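Flagellar protein FliT (Bordetella bronchiseptica, PDB 3H3M) probably acts as a flagellar type III export chaperone, as related FliT proteins do for the filament-cap protein, and forms a two-chain helical assembly here. Local coordinates at residues Leu35-Ala40 with Asp44-His49; Asn29-Met34 with Val82-Asn87. All blocks are in the same frame, centred on the assembly; numbering follows the deposited sequence.

Contact 1: Leu35-Ala40 with Asp44-His49; sequences LAAANA and DLVLNH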
ATOM      1  N   LEU A  35       6.073  -3.340   8.016  1.00  2.00           N
ATOM      2  CA  LEU A  35       5.418  -4.564   8.548  1.00  2.00           C
ATOM      3  C   LEU A  35       6.006  -5.033   9.885  1.00  2.00           C
ATOM      4  O   LEU A  35       5.246  -5.350  10.772  1.00  2.46           O
ATOM      5  CB  LEU A  35       5.461  -5.709   7.552  1.00  2.00           C
ATOM      6  CG  LEU A  35       4.616  -6.950   7.870  1.00  2.51           C
ATOM      7  CD1 LEU A  35       3.222  -6.582   8.406  1.00  4.08           C
ATOM      8  CD2 LEU A  35       4.516  -7.882   6.638  1.00  2.00           C
ATOM      9  N   ALA A  36       7.334  -5.068  10.009  1.00  2.08           N
ATOM     10  CA  ALA A  36       7.976  -5.410  11.276  1.00  3.34           C
ATOM     11  C   ALA A  36       7.587  -4.461  12.442  1.00  3.65           C
ATOM     12  O   ALA A  36       7.274  -4.923  13.521  1.00  5.41           O
ATOM     13  CB  ALA A  36       9.553  -5.502  11.113  1.00  2.52           C
ATOM     14  N   ALA A  37       7.626  -3.156  12.233  1.00  3.16           N
ATOM     15  CA  ALA A  37       7.099  -2.200  13.202  1.00  2.61           C
ATOM     16  C   ALA A  37       5.621  -2.418  13.567  1.00  2.46           C
ATOM     17  O   ALA A  37       5.239  -2.370  14.729  1.00  3.49           O
ATOM     18  CB  ALA A  37       7.283  -0.750  12.661  1.00  2.03           C
ATOM     19  N   ALA A  38       4.774  -2.552  12.572  1.00  2.00           N
ATOM     20  CA  ALA A  38       3.353  -2.850  12.799  1.00  2.00           C
ATOM     21  C   ALA A  38       3.171  -4.127  13.643  1.00  2.00           C
ATOM     22  O   ALA A  38       2.368  -4.189  14.569  1.00  2.26           O
ATOM     23  CB  ALA A  38       2.659  -3.017  11.464  1.00  2.00           C
ATOM     24  N   ASN A  39       3.913  -5.152  13.292  1.00  2.00           N
ATOM     25  CA  ASN A  39       3.988  -6.349  14.079  1.00  2.00           C
ATOM     26  C   ASN A  39       4.266  -6.091  15.593  1.00  2.00           C
ATOM     27  O   ASN A  39       3.746  -6.815  16.443  1.00  2.00           O
ATOM     28  CB  ASN A  39       5.059  -7.295  13.492  1.00  2.00           C
ATOM     29  CG  ASN A  39       4.891  -8.726  13.974  1.00  3.44           C
ATOM     30  OD1 ASN A  39       3.983  -9.011  14.760  1.00  2.07           O
ATOM     31  ND2 ASN A  39       5.754  -9.644  13.489  1.00  4.74           N
ATOM     32  N   ALA A  40       5.079  -5.075  15.892  1.00  2.00           N
ATOM     33  CA  ALA A  40       5.529  -4.776  17.247  1.00  2.00           C
ATOM     34  C   ALA A  40       4.666  -3.666  17.796  1.00  2.00           C
ATOM     35  O   ALA A  40       5.007  -3.102  18.817  1.00  2.00           O
ATOM     36  CB  ALA A  40       7.018  -4.304  17.263  1.00  2.00           C
ATOM     37  N   ASP A  44       4.331   4.641  15.564  1.00  2.00           N
ATOM     38  CA  ASP A  44       5.114   5.855  15.271  1.00  2.00           C
ATOM     39  C   ASP A  44       6.327   5.593  14.378  1.00  2.00           C
ATOM     40  O   ASP A  44       6.703   6.452  13.574  1.00  2.00           O
ATOM     41  CB  ASP A  44       5.552   6.563  16.574  1.00  2.00           C
ATOM     42  CG  ASP A  44       4.462   7.464  17.139  1.00  3.01           C
ATOM     43  OD1 ASP A  44       3.600   7.933  16.333  1.00  6.28           O
ATOM     44  OD2 ASP A  44       4.438   7.702  18.366  1.00  4.28           O
ATOM     45  N   LEU A  45       6.893   4.407  14.488  1.00  2.00           N
ATOM     46  CA  LEU A  45       7.924   3.970  13.593  1.00  2.00           C
ATOM     47  C   LEU A  45       7.326   3.732  12.228  1.00  2.00           C
ATOM     48  O   LEU A  45       7.848   4.227  11.202  1.00  2.08           O
ATOM     49  CB  LEU A  45       8.630   2.698  14.136  1.00  2.00           C
ATOM     50  CG  LEU A  45       9.729   2.098  13.276  1.00  2.00           C
ATOM     51  CD1 LEU A  45      10.733   3.160  12.735  1.00  2.00           C
ATOM     52  CD2 LEU A  45      10.396   0.991  14.078  1.00  2.00           C
ATOM     53  N   VAL A  46       6.193   3.040  12.183  1.00  2.00           N
ATOM     54  CA  VAL A  46       5.553   2.769  10.890  1.00  2.00           C
ATOM     55  C   VAL A  46       5.382   4.092  10.163  1.00  2.00           C
ATOM     56  O   VAL A  46       5.745   4.199   8.986  1.00  2.00           O
ATOM     57  CB  VAL A  46       4.185   2.084  11.046  1.00  2.00           C
ATOM     58  CG1 VAL A  46       3.458   2.077   9.736  1.00  2.00           C
ATOM     59  CG2 VAL A  46       4.356   0.671  11.608  1.00  2.00           C
ATOM     60  N   LEU A  47       4.848   5.101  10.871  1.00  2.00           N
ATOM     61  CA  LEU A  47       4.668   6.442  10.302  1.00  2.00           C
ATOM     62  C   LEU A  47       5.990   7.084   9.900  1.00  2.04           C
ATOM     63  O   LEU A  47       6.074   7.772   8.908  1.00  2.00           O
ATOM     64  CB  LEU A  47       4.031   7.377  11.324  1.00  2.66           C
ATOM     65  CG  LEU A  47       2.520   7.567  11.275  1.00  4.67           C
ATOM     66  CD1 LEU A  47       2.157   8.634  12.319  1.00  5.13           C
ATOM     67  CD2 LEU A  47       1.997   7.896   9.864  1.00  2.00           C
ATOM     68  N   ASN A  48       7.018   6.889  10.725  1.00  2.11           N
ATOM     69  CA  ASN A  48       8.296   7.471  10.404  1.00  2.36           C
ATOM     70  C   ASN A  48       8.863   6.876   9.112  1.00  2.18           C
ATOM     71  O   ASN A  48       9.454   7.588   8.321  1.00  2.00           O
ATOM     72  CB  ASN A  48       9.276   7.308  11.536  1.00  2.27           C
ATOM     73  CG  ASN A  48      10.641   7.734  11.134  1.00  4.67           C
ATOM     74  OD1 ASN A  48      10.938   8.918  11.063  1.00  5.99           O
ATOM     75  ND2 ASN A  48      11.482   6.767  10.812  1.00  6.42           N
ATOM     76  N   HIS A  49       8.636   5.573   8.899  1.00  2.96           N
ATOM     77  CA  HIS A  49       9.028   4.894   7.632  1.00  2.77           C
ATOM     78  C   HIS A  49       8.298   5.463   6.409  1.00  3.61           C
ATOM     79  O   HIS A  49       8.807   5.425   5.301  1.00  3.32           O
ATOM     80  CB  HIS A  49       8.712   3.418   7.696  1.00  2.46           C
ATOM     81  CG  HIS A  49       9.637   2.630   8.539  1.00  2.00           C
ATOM     82  ND1 HIS A  49      11.002   2.741   8.442  1.00  3.54           N
ATOM     83  CD2 HIS A  49       9.402   1.637   9.426  1.00  2.31           C
ATOM     84  CE1 HIS A  49      11.572   1.878   9.268  1.00  2.00           C
ATOM     85  NE2 HIS A  49      10.624   1.203   9.890  1.00  2.00           N
TER
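Ala37 and Val46 meet at the narrowest point between the two segments, their CA atoms 5.7 Å apart. The interaction here is purely apolar. The Ala37 methyl points at the facing helix and sits 3.4 Å from Val46 CG2, a close fit. Toward helix 20-39, CG2 is the branch that touches: with CG1 anti to the backbone N (chi1 169°), CG2 is swung over to the alanine helix. Val46 CG2 also rests 3.4 Å from the backbone nitrogen Ala38 N. Ala38 CB is a little further from Val46 CG2, at 4.1 Å, so one methyl bears on two successive alanines. Leu45 lies alongside the same Ala37 methyl, presenting CB, CG and CD2 to it, with Leu45 CG 3.8 Å from Ala37 CB. Its other branch, CD1, stands over one face of the ring of His49, one turn further along the same helix, offset toward the rim.

No hydrogen bond crosses between the segments; each helix end is closed by bonds of its own. Ala40 N bonds to Ala37 O at 2.9 Å, and Asn42 OD1 accepts from Leu45 N where the second helix begins. Leu96 of the second subunit packs on Val46, and Val91 of the same chain on Ala38. Two helices at 164°, 8.4 Å apart and joined by a very short turn, make an antiparallel helical hairpin, here built on small alanines at its closed end.

Contact 2: Asn29-Met34 with Val82-Asn87; sequences NLTSRM and VRILEN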
ATOM      1  N   ASN A  29      11.572  -3.256   0.385  1.00  3.17           N
ATOM      2  CA  ASN A  29      12.342  -3.444   1.628  1.00  3.00           C
ATOM      3  C   ASN A  29      11.760  -2.575   2.724  1.00  2.00           C
ATOM      4  O   ASN A  29      11.558  -3.030   3.866  1.00  2.00           O
ATOM      5  CB  ASN A  29      13.856  -3.196   1.419  1.00  3.46           C
ATOM      6  CG  ASN A  29      14.498  -4.241   0.479  1.00  5.63           C
ATOM      7  OD1 ASN A  29      13.988  -5.373   0.347  1.00  2.29           O
ATOM      8  ND2 ASN A  29      15.611  -3.857  -0.183  1.00  6.21           N
ATOM      9  N   LEU A  30      11.441  -1.342   2.348  1.00  2.00           N
ATOM     10  CA  LEU A  30      10.868  -0.391   3.263  1.00  2.00           C
ATOM     11  C   LEU A  30       9.520  -0.855   3.798  1.00  2.00           C
ATOM     12  O   LEU A  30       9.279  -0.777   4.979  1.00  2.00           O
ATOM     13  CB  LEU A  30      10.718   0.954   2.583  1.00  2.00           C
ATOM     14  CG  LEU A  30      10.145   2.000   3.512  1.00  2.00           C
ATOM     15  CD1 LEU A  30      10.977   2.203   4.766  1.00  2.00           C
ATOM     16  CD2 LEU A  30       9.991   3.278   2.741  1.00  2.00           C
ATOM     17  N   THR A  31       8.663  -1.373   2.918  1.00  2.00           N
ATOM     18  CA  THR A  31       7.337  -1.861   3.328  1.00  2.00           C
ATOM     19  C   THR A  31       7.445  -3.082   4.243  1.00  2.04           C
ATOM     20  O   THR A  31       6.584  -3.281   5.097  1.00  2.00           O
ATOM     21  CB  THR A  31       6.408  -2.123   2.109  1.00  2.00           C
ATOM     22  OG1 THR A  31       7.033  -3.053   1.219  1.00  2.00           O
ATOM     23  CG2 THR A  31       6.124  -0.837   1.379  1.00  2.00           C
ATOM     24  N   SER A  32       8.527  -3.859   4.090  1.00  2.85           N
ATOM     25  CA  SER A  32       8.808  -4.980   4.986  1.00  3.38           C
ATOM     26  C   SER A  32       9.241  -4.472   6.384  1.00  3.62           C
ATOM     27  O   SER A  32       8.850  -5.033   7.422  1.00  2.60           O
ATOM     28  CB  SER A  32       9.868  -5.921   4.382  1.00  3.89           C
ATOM     29  OG  SER A  32       9.383  -6.633   3.232  1.00  5.28           O
ATOM     30  N   ARG A  33      10.043  -3.413   6.418  1.00  3.98           N
ATOM     31  CA  ARG A  33      10.336  -2.735   7.688  1.00  3.98           C
ATOM     32  C   ARG A  33       9.049  -2.193   8.299  1.00  3.34           C
ATOM     33  O   ARG A  33       8.831  -2.312   9.514  1.00  3.02           O
ATOM     34  CB  ARG A  33      11.364  -1.603   7.490  1.00  5.18           C
ATOM     35  CG  ARG A  33      12.824  -2.076   7.608  1.00  7.70           C
ATOM     36  CD  ARG A  33      13.799  -0.996   7.252  1.00 11.27           C
ATOM     37  NE  ARG A  33      14.012  -1.004   5.809  1.00 15.94           N
ATOM     38  CZ  ARG A  33      14.347   0.046   5.043  1.00 18.25           C
ATOM     39  NH1 ARG A  33      14.537   1.272   5.574  1.00 17.43           N
ATOM     40  NH2 ARG A  33      14.488  -0.143   3.711  1.00 17.60           N
HETATM   41  N   MSE A  34       8.150  -1.639   7.486  1.00  2.55           N
HETATM   42  CA  MSE A  34       6.916  -1.105   8.082  1.00  2.80           C
HETATM   43  C   MSE A  34       6.145  -2.225   8.727  1.00  2.00           C
HETATM   44  O   MSE A  34       5.615  -2.065   9.826  1.00  2.00           O
HETATM   45  CB  MSE A  34       6.005  -0.437   7.088  1.00  2.77           C
HETATM   46  CG  MSE A  34       6.613   0.680   6.406  1.00  7.96           C
HETATM   47 SE   MSE A  34       5.205   1.592   5.404  1.00 19.50          SE
HETATM   48  CE  MSE A  34       4.738   0.155   4.107  1.00 14.22           C
ATOM     49  N   VAL A  82       3.614  -7.385  -5.928  1.00  8.32           N
ATOM     50  CA  VAL A  82       2.779  -8.269  -5.116  1.00  7.89           C
ATOM     51  C   VAL A  82       3.237  -8.192  -3.668  1.00  8.04           C
ATOM     52  O   VAL A  82       2.422  -8.121  -2.760  1.00  7.57           O
ATOM     53  CB  VAL A  82       2.856  -9.699  -5.583  1.00  7.42           C
ATOM     54  CG1 VAL A  82       2.500 -10.600  -4.459  1.00  6.19           C
ATOM     55  CG2 VAL A  82       1.932  -9.903  -6.777  1.00  5.45           C
ATOM     56  N   ARG A  83       4.553  -8.181  -3.478  1.00  8.11           N
ATOM     57  CA  ARG A  83       5.146  -8.088  -2.143  1.00  8.15           C
ATOM     58  C   ARG A  83       4.848  -6.748  -1.435  1.00  7.71           C
ATOM     59  O   ARG A  83       4.557  -6.740  -0.219  1.00  6.64           O
ATOM     60  CB  ARG A  83       6.647  -8.296  -2.226  1.00  8.11           C
ATOM     61  CG  ARG A  83       7.398  -8.099  -0.882  1.00 11.34           C
ATOM     62  CD  ARG A  83       6.913  -9.066   0.297  1.00 13.57           C
ATOM     63  NE  ARG A  83       6.823 -10.492  -0.098  1.00 15.01           N
ATOM     64  CZ  ARG A  83       7.785 -11.423   0.058  1.00 15.29           C
ATOM     65  NH1 ARG A  83       8.951 -11.123   0.624  1.00 14.54           N
ATOM     66  NH2 ARG A  83       7.577 -12.676  -0.347  1.00 13.08           N
ATOM     67  N   ILE A  84       4.952  -5.639  -2.182  1.00  6.53           N
ATOM     68  CA  ILE A  84       4.675  -4.301  -1.627  1.00  5.90           C
ATOM     69  C   ILE A  84       3.205  -4.212  -1.241  1.00  6.02           C
ATOM     70  O   ILE A  84       2.852  -3.741  -0.163  1.00  5.27           O
ATOM     71  CB  ILE A  84       4.941  -3.175  -2.678  1.00  5.65           C
ATOM     72  CG1 ILE A  84       6.427  -3.046  -3.048  1.00  5.32           C
ATOM     73  CG2 ILE A  84       4.431  -1.813  -2.209  1.00  4.56           C
ATOM     74  CD1 ILE A  84       6.643  -2.310  -4.373  1.00  2.00           C
ATOM     75  N   LEU A  85       2.330  -4.625  -2.148  1.00  6.41           N
ATOM     76  CA  LEU A  85       0.910  -4.618  -1.844  1.00  6.96           C
ATOM     77  C   LEU A  85       0.567  -5.550  -0.653  1.00  8.36           C
ATOM     78  O   LEU A  85      -0.199  -5.167   0.228  1.00  9.68           O
ATOM     79  CB  LEU A  85       0.092  -4.987  -3.078  1.00  6.75           C
ATOM     80  CG  LEU A  85       0.139  -4.039  -4.313  1.00  6.25           C
ATOM     81  CD1 LEU A  85      -0.667  -4.650  -5.508  1.00  2.71           C
ATOM     82  CD2 LEU A  85      -0.275  -2.586  -4.009  1.00  2.00           C
ATOM     83  N   GLU A  86       1.108  -6.766  -0.628  1.00  8.99           N
ATOM     84  CA  GLU A  86       0.877  -7.689   0.497  1.00  9.67           C
ATOM     85  C   GLU A  86       1.340  -7.083   1.830  1.00  9.84           C
ATOM     86  O   GLU A  86       0.696  -7.241   2.881  1.00 10.34           O
ATOM     87  CB  GLU A  86       1.629  -9.004   0.298  1.00  9.82           C
ATOM     88  CG  GLU A  86       1.024  -9.973  -0.675  1.00 10.68           C
ATOM     89  CD  GLU A  86       1.790 -11.316  -0.727  1.00 11.64           C
ATOM     90  OE1 GLU A  86       2.982 -11.366  -0.326  1.00 12.03           O
ATOM     91  OE2 GLU A  86       1.176 -12.315  -1.178  1.00 11.32           O
ATOM     92  N   ASN A  87       2.466  -6.386   1.788  1.00  9.74           N
ATOM     93  CA  ASN A  87       2.966  -5.701   2.980  1.00  9.31           C
ATOM     94  C   ASN A  87       2.081  -4.581   3.443  1.00  8.72           C
ATOM     95  O   ASN A  87       1.821  -4.428   4.645  1.00 10.24           O
ATOM     96  CB  ASN A  87       4.378  -5.212   2.747  1.00  8.92           C
ATOM     97  CG  ASN A  87       5.383  -6.311   2.872  1.00  8.88           C
ATOM     98  OD1 ASN A  87       5.085  -7.384   3.447  1.00  7.61           O
ATOM     99  ND2 ASN A  87       6.606  -6.065   2.353  1.00  8.98           N
TER
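Asn87 ND2 is held by two hydroxyls of the facing helix, one for each of its N-H groups. The hydrogen on the side away from OD1 goes to Thr31 OG1, with ND2 to OG1 at 3.2 Å, nearly straight at 170° and in the amide plane. The hydrogen on the OD1 side goes to Ser32 OG, 3.0 Å from ND2 but more bent at 131°, with the oxygen tilted out of that plane. Two successive hydroxyls thus fix the rotation of the amide.

Both oxygens are engaged on their own helix as well. Thr31 OG1 lies between the backbone N and carbonyl carbon; its one hydrogen can serve Ile27 O, the stronger partner, or be shared with Ala28 O. Ser32 OG also bonds to Ala28 O.

Apolar packing fills in beside the polar group. The threonine side chain stands at about a right angle to the asparagine, Thr31 CB to Asn87 CB 3.8 Å, while Thr31 CG2 reaches Ile84 CG2 at 4.1 Å. Tyr53 packs on Thr31 from helix 43-63. On the side of helix 72-105 that faces the second subunit, Glu86 makes a salt bridge to Arg61 of that subunit.

The helices run nearly parallel, 22° apart. Since carbonyl oxygens can only accept, each hydroxyl is left to accept from the amide, so both N-H groups of the buried Asn87 find an acceptor, on the Ser32 side at the edge of the interface.

In the fold
Helix 20-39 is common to both contacts: it packs antiparallel on helix 43-63 in contact 1 and nearly parallel on helix 72-105 in contact 2. Both are buried, but the centre of contact 2 is about 4 Å from the centre of the chain, that of contact 1 about 11 Å, near the turn. Their chemistry differs accordingly: only aliphatic groups at the hairpin end; in the middle, an amide bonded to two hydroxyls, with a methyl contact beside it. They meet directly, with Leu35 CD2 3.3 Å from Asn87 OD1 and His49 CB 3.7 Å from Met34 CG. The second subunit packs beside both, and Val46 serves both the hairpin and the subunit interface.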